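Local coordinates for protein fatty acid amide hydrolase (Candida albicans, PDB 6KVR) that probably hydrolyses monocarboxylic (fatty) acid amides to the carboxylate and ammonium, as a member of the amidase signature family, at residues A[345-350]-A[461-466]; A[361-366]-A[541-546]; A[381-386]-A[448-453]; A[465-470]-A[482-487]; A[495-500]-A[561-566]. All blocks are in the same frame, centred on the assembly; numbering follows the deposited sequence.

Interaction 1 (A[345-350]-A[461-466]); sequences AIIRDD and DFILSP
Ala345 begins the pairing of strand 343-346 with strand 462-466, two parallel neighbours in the central mixed sheet of the amidase fold. Its N donates to Phe462 O (2.9 Å), and its carbonyl O receives Leu464 N at 2.8 Å. The same oxygen also meets Ile463 CA at 3.3 Å in a CA-H...O contact. The small CB of Ala345 lies on the face of the sheet that carries Ile463 and leaves room there for Phe380. Ile346 turns to the other face, where it lies alongside Leu464 and points the same way; CD1 rests 3.8 Å from both CB and CD2 of Leu464, under the cover of helix 357-372. At Ile347 the N closes the ladder on Leu464 O (2.8 Å). Here CG1 is anti to the carbonyl carbon (chi1 -69°), and the extended chain beyond it carries CD1 across to Ile463 CG2 at 3.8 Å, next to Trp487 of helix 482-490. The carbonyl O of Ile347 then faces Pro466 CD at 3.3 Å: proline has no N-H to give, and the hydrogen-bond ladder stops there. The beta-branched isoleucines favour extended backbone, and with Leu464 they fill both faces. Three backbone hydrogen bonds fix the parallel register, while aliphatic groups keep the buried amides away from water.

Interaction 2 (A[361-366]-A[541-546]); sequences RALNTV and VGLQLS
Helix 357-372 packs on the central mixed sheet of the amidase fold, and here it meets strand 540-546 with a signed crossing angle of -60° between the short segments, their axes 9.2 Å apart. Ala362 sits where helix and strand come close: its CB presses on Val541 CG1 at 3.5 Å, tighter than an ordinary carbon contact. The small alanine side chain suits this close approach of helix and strand. CG1 of Val541 stands anti to the backbone N (chi1 177°), which turns this branch toward the alanine methyl. Two residues further along the strand, Leu543 sends CD1 into the hollow between Leu363 and Val366. It meets Leu363 CD1 at 3.9 Å, the two side chains crossing at about a right angle, and it runs past Val366 CG2 at 4.1 Å in the opposite direction. Leu464 of the neighbouring strand 462-466 touches both helix residues. The contact is wholly aliphatic and buried, so it depends on close fit and exclusion of water and imposes none of the directional demands of polar bonds.

Interaction 3 (A[381-386]-A[448-453]); sequences DPPNTK and RDQYND
Tyr451 OH donates to the carbonyl O of Pro383 at 2.8 Å, tying the long helix 434-457 to the loop that leads into helix 385-397. The oxygen lies at the edge of the tyrosine ring, near its plane, while the hydroxyl stands 21° out of the carbonyl plane of Pro383. Around the same phenol end gather Pro382 CB, 3.4 Å from OH, and Pro383 CD, 3.8 Å from CZ. Two successive prolines suit this approach, as their rings stiffen the loop and offer apolar surface to the aromatic group. Thr385 adds its methyl beside the hydroxyl, and its OG1 bonds to Asp350 O. One residue before Tyr451, Gln450 reaches out with CG anti to the backbone N (chi1 -177°) and an extended chain, its NE2 lying beside CB and CG of the Pro383 ring. Asp449 forms a salt bridge with Lys280 of the second subunit, and Asn452 bonds to Trp320 O of that subunit. Asn384 ND2 gives a hydrogen to Gln450 OE1 at 2.8 Å, in the carbonyl plane of Gln450, on a lone pair of OE1, with the two amide planes 63° apart.

Interaction 4 (A[465-470]-A[482-487]); sequences SPTYNN and SYTSLW
The ring of Tyr483 lies against the backbone and proline of segment 465-470, and the indole of Trp487 stands on the same helix one turn later with Leu486 CD2 over one face, 3.7 Å above the plane toward the rim. Pro466 comes to the tyrosine ring obliquely, its CG 3.6 Å from CE1, and the rigid pyrrolidine offers a compact apolar surface. On the other side of the ring axis, CD2 lies 4.0 Å from Asn469 N. Tyr483 OH passes beyond this contact to Val353 O and Asp350 N. Trp487 NE1 and Ser465 OG are too far apart to bond directly, and water 1 joins them: it accepts from NE1 (3.0 Å), bonds to OG, and donates to Tyr483 O. OG sits between the backbone N and the carbonyl carbon (chi1 71°), which brings it to the water. A second water donates to Thr467 O (2.8 Å) and to Thr484 OG1 (3.0 Å), while Thr484 CG2 rests 3.4 Å from Thr467 O. Thr484 OG1 bonds also to the O of Gly255, itself predicted to bind substrate; the side chain of Thr484 lies about 8 Å from that of Ser257, the predicted acyl-ester serine. Helix 482-490 packs beside the end of strand 462-466 and next to Gln544 of strand 540-546, whose NE2 is hydrogen-bonded to Pro466 O and Tyr483 O, with helix 385-397 packed against Ser482, Ser485 and Leu486.

Interaction 5 (A[495-500]-A[561-566]); sequences LSFQTG and AIVDLL
Phe497 is the main bump on strand 494-499, and its ring fits into a hollow walled by Ile562, Val563 and Leu566 near the end of helix 552-565. CE2 leads: it lies 3.9 Å from Ile562 CG2 and 4.0 Å from Leu566 CD1, the side chains of Ile562 and Leu566 crossing the phenylalanine at about right angles. Leu566 CD1 meets the ring at its edge, near the plane, whereas Ile562 approaches obliquely, as does Val563 CG2, 4.2 Å from Phe497 CD2. CG of Phe497 stands between the backbone N and the carbonyl carbon (chi1 72°), a cramped setting that swings the ring out over the helix. The spacing of the wall, i, i+1 and i+4, is that of one helix face, and these aliphatic side chains surround the outer rim of the ring near CD2 and CE2. The contact is helix-on-sheet packing in the amidase fold: the strand and helix segments run nearly parallel, 11° apart, with axes 9.1 Å from each other, and Leu543 of the adjacent strand flanks Phe497. Further along, the second bump is Leu566 itself, with CD1 set 3.9 Å from Thr499 O. That carbonyl and Leu566 O are joined by water 3, which donates to both, at 3.0 Å to Thr499 O.

Four of the contacts reach the central mixed sheet, in which strands 494-499, 540-546, 462-466 and 343-346 lie in that order. Interaction 1 pairs the last two; interactions 2 and 5, about 9 Å apart between centres, pack helices 357-372 and 552-565 on the sheet; interaction 4, about 10 Å from interaction 1, shares Ser465 and Pro466 with it and leads toward the predicted substrate-binding residues. Interaction 3 lies at the outside, about 25 Å from interaction 5, and bears on the second subunit. Along the chain, interactions 1 and 2 alternate, as do 2 and 5, so distant stretches are interwoven into one amidase core that spans from subunit contact to predicted catalytic region.

Interaction 1 (A[345-350]-A[461-466])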
# COMPACT_ATOMS: atom_id res chain seq x y z
N ALA A 345 -23.99 11.18 1.63
CA ALA A 345 -23.57 12.52 2.03
C ALA A 345 -23.30 13.36 0.78
O ALA A 345 -22.70 12.88 -0.19
CB ALA A 345 -22.32 12.45 2.91
N ILE A 346 -23.76 14.60 0.80
CA ILE A 346 -23.73 15.47 -0.37
C ILE A 346 -22.74 16.60 -0.12
O ILE A 346 -22.81 17.27 0.92
CB ILE A 346 -25.12 16.05 -0.69
CG1 ILE A 346 -26.18 14.95 -0.65
CG2 ILE A 346 -25.12 16.74 -2.07
CD1 ILE A 346 -25.99 13.88 -1.72
N ILE A 347 -21.84 16.81 -1.06
CA ILE A 347 -20.97 17.98 -1.05
C ILE A 347 -21.53 18.95 -2.08
O ILE A 347 -21.45 18.70 -3.29
CB ILE A 347 -19.51 17.61 -1.35
CG1 ILE A 347 -18.92 16.81 -0.18
CG2 ILE A 347 -18.65 18.85 -1.61
CD1 ILE A 347 -17.48 16.33 -0.41
N ARG A 348 -22.14 20.04 -1.61
CA ARG A 348 -22.61 21.09 -2.52
C ARG A 348 -21.53 22.09 -2.88
O ARG A 348 -21.66 22.78 -3.90
CB ARG A 348 -23.78 21.87 -1.89
CG ARG A 348 -24.85 21.01 -1.27
CD ARG A 348 -25.97 20.82 -2.23
NE ARG A 348 -27.10 20.11 -1.65
CZ ARG A 348 -28.28 20.03 -2.25
NH1 ARG A 348 -28.51 20.63 -3.40
NH2 ARG A 348 -29.25 19.32 -1.67
N ASP A 349 -20.48 22.18 -2.07
CA ASP A 349 -19.42 23.18 -2.19
C ASP A 349 -18.27 22.68 -1.33
O ASP A 349 -18.45 22.45 -0.13
CB ASP A 349 -19.93 24.56 -1.74
CG ASP A 349 -18.91 25.69 -1.92
OD1 ASP A 349 -17.78 25.64 -1.37
OD2 ASP A 349 -19.24 26.65 -2.65
N ASP A 350 -17.09 22.47 -1.93
CA ASP A 350 -15.99 21.91 -1.17
C ASP A 350 -15.33 22.92 -0.24
O ASP A 350 -14.32 22.59 0.39
CB ASP A 350 -14.95 21.29 -2.10
CG ASP A 350 -14.14 22.33 -2.88
OD1 ASP A 350 -14.60 23.49 -3.02
OD2 ASP A 350 -13.05 21.97 -3.35
N ASP A 461 -22.86 5.48 3.34
CA ASP A 461 -22.40 4.58 2.28
C ASP A 461 -21.55 5.29 1.23
O ASP A 461 -20.52 4.75 0.81
CB ASP A 461 -23.59 3.91 1.58
CG ASP A 461 -24.42 3.04 2.51
OD1 ASP A 461 -23.92 1.98 2.93
OD2 ASP A 461 -25.58 3.41 2.81
N PHE A 462 -21.96 6.47 0.76
CA PHE A 462 -21.26 7.14 -0.34
C PHE A 462 -21.29 8.65 -0.17
O PHE A 462 -22.14 9.20 0.53
CB PHE A 462 -21.85 6.78 -1.70
CG PHE A 462 -21.96 5.31 -1.93
CD1 PHE A 462 -20.84 4.56 -2.27
CD2 PHE A 462 -23.18 4.66 -1.78
CE1 PHE A 462 -20.94 3.18 -2.47
CE2 PHE A 462 -23.28 3.29 -1.97
CZ PHE A 462 -22.15 2.55 -2.32
N ILE A 463 -20.34 9.31 -0.83
CA ILE A 463 -20.29 10.77 -0.89
C ILE A 463 -20.52 11.19 -2.33
O ILE A 463 -19.87 10.66 -3.25
CB ILE A 463 -18.96 11.30 -0.32
CG1 ILE A 463 -18.77 10.78 1.11
CG2 ILE A 463 -18.93 12.83 -0.30
CD1 ILE A 463 -17.47 11.17 1.75
N LEU A 464 -21.48 12.08 -2.53
CA LEU A 464 -21.83 12.59 -3.85
C LEU A 464 -21.34 14.03 -3.92
O LEU A 464 -21.55 14.81 -2.98
CB LEU A 464 -23.34 12.53 -4.09
CG LEU A 464 -23.90 13.07 -5.41
CD1 LEU A 464 -23.34 12.31 -6.59
CD2 LEU A 464 -25.43 13.02 -5.42
N SER A 465 -20.68 14.39 -5.02
CA SER A 465 -20.01 15.68 -5.08
C SER A 465 -19.80 16.06 -6.54
O SER A 465 -19.85 15.20 -7.42
CB SER A 465 -18.67 15.63 -4.33
OG SER A 465 -17.75 14.85 -5.06
N PRO A 466 -19.54 17.34 -6.82
CA PRO A 466 -19.17 17.75 -8.18
C PRO A 466 -17.85 17.11 -8.60
O PRO A 466 -17.07 16.64 -7.77
CB PRO A 466 -19.04 19.28 -8.09
CG PRO A 466 -19.72 19.66 -6.77
CD PRO A 466 -19.49 18.48 -5.89

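Interaction 2 (A[361-366]-A[541-546])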
# COMPACT_ATOMS: atom_id res chain seq x y z
N ARG A 361 -27.29 23.07 -10.45
CA ARG A 361 -28.62 22.58 -10.82
C ARG A 361 -28.64 21.06 -10.91
O ARG A 361 -29.51 20.41 -10.34
CB ARG A 361 -29.07 23.21 -12.14
CG ARG A 361 -30.41 22.68 -12.64
CD ARG A 361 -30.98 23.47 -13.83
NE ARG A 361 -30.10 23.45 -14.99
CZ ARG A 361 -30.11 22.51 -15.92
NH1 ARG A 361 -30.96 21.50 -15.88
NH2 ARG A 361 -29.23 22.59 -16.93
N ALA A 362 -27.66 20.48 -11.62
CA ALA A 362 -27.65 19.03 -11.79
C ALA A 362 -27.48 18.30 -10.46
O ALA A 362 -28.14 17.29 -10.20
CB ALA A 362 -26.56 18.62 -12.78
N LEU A 363 -26.58 18.79 -9.60
CA LEU A 363 -26.45 18.21 -8.27
C LEU A 363 -27.78 18.27 -7.52
O LEU A 363 -28.25 17.26 -6.98
CB LEU A 363 -25.35 18.95 -7.51
CG LEU A 363 -25.00 18.38 -6.14
CD1 LEU A 363 -24.83 16.86 -6.22
CD2 LEU A 363 -23.75 19.06 -5.60
N ASN A 364 -28.43 19.44 -7.52
CA ASN A 364 -29.70 19.58 -6.82
C ASN A 364 -30.77 18.65 -7.39
O ASN A 364 -31.56 18.07 -6.64
CB ASN A 364 -30.17 21.03 -6.89
CG ASN A 364 -31.37 21.28 -6.03
OD1 ASN A 364 -31.30 21.15 -4.81
ND2 ASN A 364 -32.49 21.61 -6.65
N THR A 365 -30.81 18.50 -8.71
CA THR A 365 -31.81 17.60 -9.31
C THR A 365 -31.56 16.16 -8.90
O THR A 365 -32.50 15.40 -8.64
CB THR A 365 -31.82 17.75 -10.84
OG1 THR A 365 -32.20 19.08 -11.20
CG2 THR A 365 -32.81 16.78 -11.48
N VAL A 366 -30.28 15.75 -8.82
CA VAL A 366 -29.99 14.35 -8.50
C VAL A 366 -30.31 14.07 -7.03
O VAL A 366 -30.87 13.02 -6.70
CB VAL A 366 -28.52 14.02 -8.86
CG1 VAL A 366 -28.07 12.70 -8.22
CG2 VAL A 366 -28.36 13.96 -10.38
N VAL A 541 -23.16 17.21 -17.71
CA VAL A 541 -22.80 17.31 -16.30
C VAL A 541 -22.59 15.90 -15.76
O VAL A 541 -23.53 15.09 -15.75
CB VAL A 541 -23.85 18.03 -15.45
CG1 VAL A 541 -23.39 17.99 -14.00
CG2 VAL A 541 -24.03 19.46 -15.90
N GLY A 542 -21.38 15.61 -15.31
CA GLY A 542 -21.10 14.35 -14.62
C GLY A 542 -20.71 14.63 -13.19
O GLY A 542 -20.05 15.64 -12.91
N LEU A 543 -21.11 13.74 -12.29
CA LEU A 543 -20.87 13.91 -10.86
C LEU A 543 -20.08 12.72 -10.32
O LEU A 543 -19.97 11.68 -10.98
CB LEU A 543 -22.21 14.04 -10.11
CG LEU A 543 -23.15 15.22 -10.40
CD1 LEU A 543 -24.46 15.03 -9.64
CD2 LEU A 543 -22.52 16.57 -10.05
N GLN A 544 -19.55 12.87 -9.10
CA GLN A 544 -18.72 11.85 -8.49
C GLN A 544 -19.44 11.15 -7.34
O GLN A 544 -20.07 11.79 -6.50
CB GLN A 544 -17.42 12.44 -7.95
CG GLN A 544 -16.52 12.96 -9.03
CD GLN A 544 -15.19 13.37 -8.46
OE1 GLN A 544 -14.17 12.73 -8.73
NE2 GLN A 544 -15.19 14.42 -7.64
N LEU A 545 -19.29 9.82 -7.30
CA LEU A 545 -19.74 8.98 -6.19
C LEU A 545 -18.52 8.27 -5.60
O LEU A 545 -17.91 7.42 -6.25
CB LEU A 545 -20.79 7.99 -6.68
CG LEU A 545 -21.64 7.28 -5.62
CD1 LEU A 545 -22.76 8.16 -5.08
CD2 LEU A 545 -22.20 6.02 -6.25
N SER A 546 -18.16 8.62 -4.37
CA SER A 546 -17.01 8.06 -3.68
C SER A 546 -17.43 7.11 -2.56
O SER A 546 -18.33 7.44 -1.77
CB SER A 546 -16.13 9.16 -3.09
OG SER A 546 -15.86 10.14 -4.06

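Interaction 3 (A[381-386]-A[448-453])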
# COMPACT_ATOMS: atom_id res chain seq x y z
N ASP A 381 -20.60 19.27 5.00
CA ASP A 381 -19.63 20.35 4.84
C ASP A 381 -18.24 19.75 5.04
O ASP A 381 -17.79 19.60 6.19
CB ASP A 381 -19.91 21.47 5.85
CG ASP A 381 -19.11 22.73 5.58
OD1 ASP A 381 -18.16 22.69 4.77
OD2 ASP A 381 -19.44 23.77 6.19
N PRO A 382 -17.52 19.39 3.98
CA PRO A 382 -16.35 18.50 4.12
C PRO A 382 -15.19 19.21 4.80
O PRO A 382 -14.83 20.33 4.43
CB PRO A 382 -16.01 18.14 2.67
CG PRO A 382 -16.49 19.31 1.88
CD PRO A 382 -17.76 19.78 2.58
N PRO A 383 -14.59 18.58 5.81
CA PRO A 383 -13.58 19.28 6.62
C PRO A 383 -12.19 19.23 6.01
O PRO A 383 -11.82 18.31 5.28
CB PRO A 383 -13.62 18.51 7.95
CG PRO A 383 -14.05 17.12 7.55
CD PRO A 383 -14.94 17.25 6.33
N ASN A 384 -11.41 20.26 6.34
CA ASN A 384 -9.98 20.31 6.03
C ASN A 384 -9.69 20.21 4.54
O ASN A 384 -8.60 19.78 4.16
CB ASN A 384 -9.22 19.21 6.77
CG ASN A 384 -8.88 19.59 8.17
OD1 ASN A 384 -8.49 20.72 8.43
ND2 ASN A 384 -9.05 18.65 9.10
N THR A 385 -10.64 20.61 3.67
CA THR A 385 -10.38 20.57 2.23
C THR A 385 -9.22 21.49 1.83
O THR A 385 -8.49 21.19 0.90
CB THR A 385 -11.64 20.92 1.43
OG1 THR A 385 -12.18 22.16 1.88
CG2 THR A 385 -12.71 19.81 1.57
N LYS A 386 -9.04 22.60 2.54
CA LYS A 386 -7.90 23.47 2.25
C LYS A 386 -6.58 22.77 2.58
O LYS A 386 -5.63 22.82 1.78
CB LYS A 386 -8.02 24.78 3.03
CG LYS A 386 -6.85 25.74 2.79
CD LYS A 386 -7.15 27.11 3.37
CE LYS A 386 -5.91 27.99 3.37
NZ LYS A 386 -6.18 29.35 3.93
N ARG A 448 -7.21 10.86 5.86
CA ARG A 448 -7.87 9.60 5.53
C ARG A 448 -8.67 9.06 6.71
O ARG A 448 -9.80 8.57 6.53
CB ARG A 448 -6.83 8.57 5.08
CG ARG A 448 -6.37 8.78 3.66
CD ARG A 448 -5.27 7.80 3.28
NE ARG A 448 -4.74 8.11 1.96
CZ ARG A 448 -3.90 7.33 1.28
NH1 ARG A 448 -3.42 6.22 1.80
NH2 ARG A 448 -3.55 7.69 0.04
N ASP A 449 -8.11 9.13 7.92
CA ASP A 449 -8.85 8.66 9.09
C ASP A 449 -10.04 9.56 9.37
O ASP A 449 -11.13 9.07 9.68
CB ASP A 449 -7.92 8.57 10.30
CG ASP A 449 -7.04 7.32 10.27
OD1 ASP A 449 -7.51 6.27 9.79
OD2 ASP A 449 -5.87 7.39 10.73
N GLN A 450 -9.85 10.88 9.26
CA GLN A 450 -10.95 11.79 9.54
C GLN A 450 -12.15 11.47 8.67
O GLN A 450 -13.29 11.42 9.16
CB GLN A 450 -10.50 13.25 9.34
CG GLN A 450 -11.57 14.27 9.69
CD GLN A 450 -11.09 15.72 9.63
OE1 GLN A 450 -10.08 16.03 9.00
NE2 GLN A 450 -11.81 16.60 10.30
N TYR A 451 -11.92 11.19 7.39
CA TYR A 451 -13.01 10.94 6.45
C TYR A 451 -13.56 9.52 6.59
O TYR A 451 -14.76 9.30 6.43
CB TYR A 451 -12.54 11.18 5.01
CG TYR A 451 -12.67 12.61 4.57
CD1 TYR A 451 -11.82 13.58 5.07
CD2 TYR A 451 -13.65 12.99 3.66
CE1 TYR A 451 -11.95 14.89 4.70
CE2 TYR A 451 -13.78 14.31 3.27
CZ TYR A 451 -12.93 15.25 3.79
OH TYR A 451 -13.04 16.57 3.40
N ASN A 452 -12.68 8.55 6.83
CA ASN A 452 -13.17 7.19 7.03
C ASN A 452 -13.99 7.12 8.31
O ASN A 452 -15.06 6.49 8.32
CB ASN A 452 -11.98 6.23 7.05
CG ASN A 452 -12.38 4.77 7.28
OD1 ASN A 452 -13.14 4.18 6.51
ND2 ASN A 452 -11.83 4.18 8.34
N ASP A 453 -13.56 7.81 9.37
CA ASP A 453 -14.32 7.84 10.61
C ASP A 453 -15.67 8.50 10.41
O ASP A 453 -16.64 8.16 11.10
CB ASP A 453 -13.56 8.60 11.69
CG ASP A 453 -12.36 7.83 12.22
OD1 ASP A 453 -12.26 6.61 11.96
OD2 ASP A 453 -11.53 8.46 12.91

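Interaction 4 (A[465-470]-A[482-487])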
# COMPACT_ATOMS: atom_id res chain seq x y z
N SER A 465 -20.68 14.39 -5.02
CA SER A 465 -20.01 15.68 -5.08
C SER A 465 -19.80 16.06 -6.54
O SER A 465 -19.85 15.20 -7.42
CB SER A 465 -18.67 15.63 -4.33
OG SER A 465 -17.75 14.85 -5.06
N PRO A 466 -19.54 17.34 -6.82
CA PRO A 466 -19.17 17.75 -8.18
C PRO A 466 -17.85 17.11 -8.60
O PRO A 466 -17.07 16.64 -7.77
CB PRO A 466 -19.04 19.28 -8.09
CG PRO A 466 -19.72 19.66 -6.77
CD PRO A 466 -19.49 18.48 -5.89
N THR A 467 -17.60 17.11 -9.91
CA THR A 467 -16.32 16.66 -10.45
C THR A 467 -15.36 17.81 -10.68
O THR A 467 -14.15 17.58 -10.73
CB THR A 467 -16.52 15.92 -11.77
OG1 THR A 467 -17.55 14.94 -11.61
CG2 THR A 467 -15.23 15.18 -12.17
N TYR A 468 -15.89 19.02 -10.78
CA TYR A 468 -15.18 20.22 -11.21
C TYR A 468 -16.14 21.37 -10.93
O TYR A 468 -17.34 21.14 -10.78
CB TYR A 468 -14.78 20.10 -12.70
CG TYR A 468 -14.17 21.35 -13.33
CD1 TYR A 468 -13.08 21.96 -12.75
CD2 TYR A 468 -14.69 21.90 -14.51
CE1 TYR A 468 -12.53 23.10 -13.30
CE2 TYR A 468 -14.13 23.05 -15.07
CZ TYR A 468 -13.04 23.64 -14.45
OH TYR A 468 -12.44 24.78 -14.96
N ASN A 469 -15.63 22.59 -10.79
CA ASN A 469 -16.51 23.72 -10.48
C ASN A 469 -17.25 24.24 -11.69
O ASN A 469 -17.77 25.37 -11.68
CB ASN A 469 -15.70 24.85 -9.84
CG ASN A 469 -14.44 25.17 -10.63
OD1 ASN A 469 -13.35 24.73 -10.28
ND2 ASN A 469 -14.60 25.88 -11.74
N ASN A 470 -17.29 23.47 -12.77
CA ASN A 470 -17.95 23.87 -14.00
C ASN A 470 -18.14 22.60 -14.82
O ASN A 470 -17.67 21.52 -14.44
CB ASN A 470 -17.13 24.94 -14.74
CG ASN A 470 -17.90 25.59 -15.88
OD1 ASN A 470 -19.13 25.57 -15.92
ND2 ASN A 470 -17.16 26.14 -16.83
N SER A 482 -9.52 20.91 -7.15
CA SER A 482 -9.86 20.53 -5.77
C SER A 482 -10.95 19.45 -5.72
O SER A 482 -10.92 18.60 -4.82
CB SER A 482 -10.29 21.76 -4.97
OG SER A 482 -11.45 22.35 -5.54
N TYR A 483 -11.90 19.46 -6.67
CA TYR A 483 -13.03 18.54 -6.59
C TYR A 483 -12.63 17.10 -6.90
O TYR A 483 -13.26 16.17 -6.38
CB TYR A 483 -14.16 19.03 -7.51
CG TYR A 483 -14.98 20.12 -6.84
CD1 TYR A 483 -15.95 19.80 -5.90
CD2 TYR A 483 -14.71 21.46 -7.07
CE1 TYR A 483 -16.68 20.80 -5.25
CE2 TYR A 483 -15.42 22.46 -6.44
CZ TYR A 483 -16.40 22.13 -5.53
OH TYR A 483 -17.10 23.13 -4.90
N THR A 484 -11.59 16.89 -7.71
CA THR A 484 -11.08 15.53 -7.94
C THR A 484 -9.88 15.19 -7.08
O THR A 484 -9.76 14.05 -6.61
CB THR A 484 -10.69 15.32 -9.41
OG1 THR A 484 -9.93 16.44 -9.87
CG2 THR A 484 -11.92 15.08 -10.30
N SER A 485 -8.98 16.16 -6.86
CA SER A 485 -7.74 15.83 -6.17
C SER A 485 -7.98 15.42 -4.72
O SER A 485 -7.14 14.72 -4.15
CB SER A 485 -6.76 17.00 -6.25
OG SER A 485 -7.21 18.11 -5.49
N LEU A 486 -9.11 15.82 -4.13
CA LEU A 486 -9.43 15.39 -2.77
C LEU A 486 -9.46 13.87 -2.66
O LEU A 486 -8.93 13.29 -1.71
CB LEU A 486 -10.78 15.97 -2.34
CG LEU A 486 -11.33 15.48 -1.01
CD1 LEU A 486 -10.42 15.90 0.15
CD2 LEU A 486 -12.81 15.92 -0.78
N TRP A 487 -10.10 13.20 -3.62
CA TRP A 487 -10.18 11.75 -3.56
C TRP A 487 -8.88 11.06 -3.96
O TRP A 487 -8.74 9.85 -3.72
CB TRP A 487 -11.37 11.27 -4.42
CG TRP A 487 -12.58 12.09 -4.07
CD1 TRP A 487 -13.19 13.01 -4.85
CD2 TRP A 487 -13.27 12.12 -2.80
NE1 TRP A 487 -14.24 13.59 -4.17
CE2 TRP A 487 -14.31 13.07 -2.91
CE3 TRP A 487 -13.12 11.43 -1.59
CZ2 TRP A 487 -15.19 13.34 -1.86
CZ3 TRP A 487 -14.01 11.70 -0.54
CH2 TRP A 487 -15.02 12.66 -0.68
O HOH W 1 -15.25 16.41 -4.59
O HOH W 2 -11.57 18.69 -11.07

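Interaction 5 (A[495-500]-A[561-566])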
# COMPACT_ATOMS: atom_id res chain seq x y z
N LEU A 495 -16.49 6.91 -8.54
CA LEU A 495 -17.12 6.78 -9.84
C LEU A 495 -17.52 8.16 -10.35
O LEU A 495 -18.20 8.91 -9.64
CB LEU A 495 -18.35 5.87 -9.75
CG LEU A 495 -19.34 5.83 -10.92
CD1 LEU A 495 -18.72 5.15 -12.13
CD2 LEU A 495 -20.62 5.09 -10.51
N SER A 496 -17.09 8.49 -11.56
CA SER A 496 -17.61 9.65 -12.27
C SER A 496 -18.69 9.16 -13.22
O SER A 496 -18.43 8.31 -14.08
CB SER A 496 -16.48 10.36 -13.03
OG SER A 496 -16.96 11.52 -13.70
N PHE A 497 -19.92 9.68 -13.06
CA PHE A 497 -21.07 9.17 -13.81
C PHE A 497 -21.89 10.32 -14.40
O PHE A 497 -22.09 11.35 -13.75
CB PHE A 497 -21.97 8.28 -12.91
CG PHE A 497 -22.76 9.04 -11.86
CD1 PHE A 497 -22.22 9.31 -10.61
CD2 PHE A 497 -24.06 9.46 -12.13
CE1 PHE A 497 -22.96 9.99 -9.64
CE2 PHE A 497 -24.80 10.15 -11.18
CZ PHE A 497 -24.25 10.41 -9.93
N GLN A 498 -22.38 10.13 -15.63
CA GLN A 498 -23.28 11.10 -16.25
C GLN A 498 -24.62 11.15 -15.54
O GLN A 498 -25.19 10.11 -15.18
CB GLN A 498 -23.50 10.77 -17.73
CG GLN A 498 -22.32 11.09 -18.61
CD GLN A 498 -21.81 12.50 -18.42
OE1 GLN A 498 -22.59 13.46 -18.40
NE2 GLN A 498 -20.50 12.65 -18.27
N THR A 499 -25.14 12.36 -15.33
CA THR A 499 -26.45 12.54 -14.72
C THR A 499 -27.60 12.52 -15.73
O THR A 499 -28.75 12.40 -15.31
CB THR A 499 -26.49 13.87 -13.96
OG1 THR A 499 -26.36 14.95 -14.89
CG2 THR A 499 -25.37 13.94 -12.96
N GLY A 500 -27.32 12.62 -17.03
CA GLY A 500 -28.35 12.83 -18.03
C GLY A 500 -28.78 14.27 -18.19
O GLY A 500 -29.68 14.56 -18.99
N ALA A 561 -27.50 1.39 -9.72
CA ALA A 561 -28.83 1.78 -9.25
C ALA A 561 -29.13 3.24 -9.58
O ALA A 561 -30.25 3.56 -10.01
CB ALA A 561 -28.93 1.55 -7.75
N ILE A 562 -28.15 4.13 -9.39
CA ILE A 562 -28.40 5.57 -9.53
C ILE A 562 -28.61 5.94 -10.99
O ILE A 562 -29.49 6.74 -11.32
CB ILE A 562 -27.24 6.38 -8.90
CG1 ILE A 562 -27.25 6.24 -7.38
CG2 ILE A 562 -27.34 7.84 -9.30
CD1 ILE A 562 -26.23 7.12 -6.67
N VAL A 563 -27.80 5.37 -11.89
CA VAL A 563 -27.94 5.65 -13.31
C VAL A 563 -29.28 5.12 -13.82
O VAL A 563 -29.89 5.70 -14.74
CB VAL A 563 -26.75 5.04 -14.07
CG1 VAL A 563 -27.06 4.89 -15.55
CG2 VAL A 563 -25.48 5.88 -13.86
N ASP A 564 -29.77 4.02 -13.24
CA ASP A 564 -31.08 3.52 -13.62
C ASP A 564 -32.19 4.39 -13.05
O ASP A 564 -33.15 4.71 -13.76
CB ASP A 564 -31.23 2.06 -13.19
CG ASP A 564 -30.42 1.11 -14.07
OD1 ASP A 564 -29.77 1.59 -15.03
OD2 ASP A 564 -30.41 -0.12 -13.79
N LEU A 565 -32.06 4.80 -11.79
CA LEU A 565 -33.00 5.77 -11.23
C LEU A 565 -33.11 7.02 -12.10
O LEU A 565 -34.20 7.57 -12.27
CB LEU A 565 -32.58 6.15 -9.82
CG LEU A 565 -33.35 7.35 -9.27
CD1 LEU A 565 -34.76 6.94 -8.79
CD2 LEU A 565 -32.56 8.08 -8.19
N LEU A 566 -31.99 7.47 -12.67
CA LEU A 566 -31.96 8.71 -13.43
C LEU A 566 -32.31 8.53 -14.90
O LEU A 566 -32.39 9.53 -15.63
CB LEU A 566 -30.58 9.38 -13.33
CG LEU A 566 -30.20 9.96 -11.97
CD1 LEU A 566 -28.72 10.36 -11.93
CD2 LEU A 566 -31.08 11.14 -11.65
O HOH W 3 -31.69 12.51 -15.64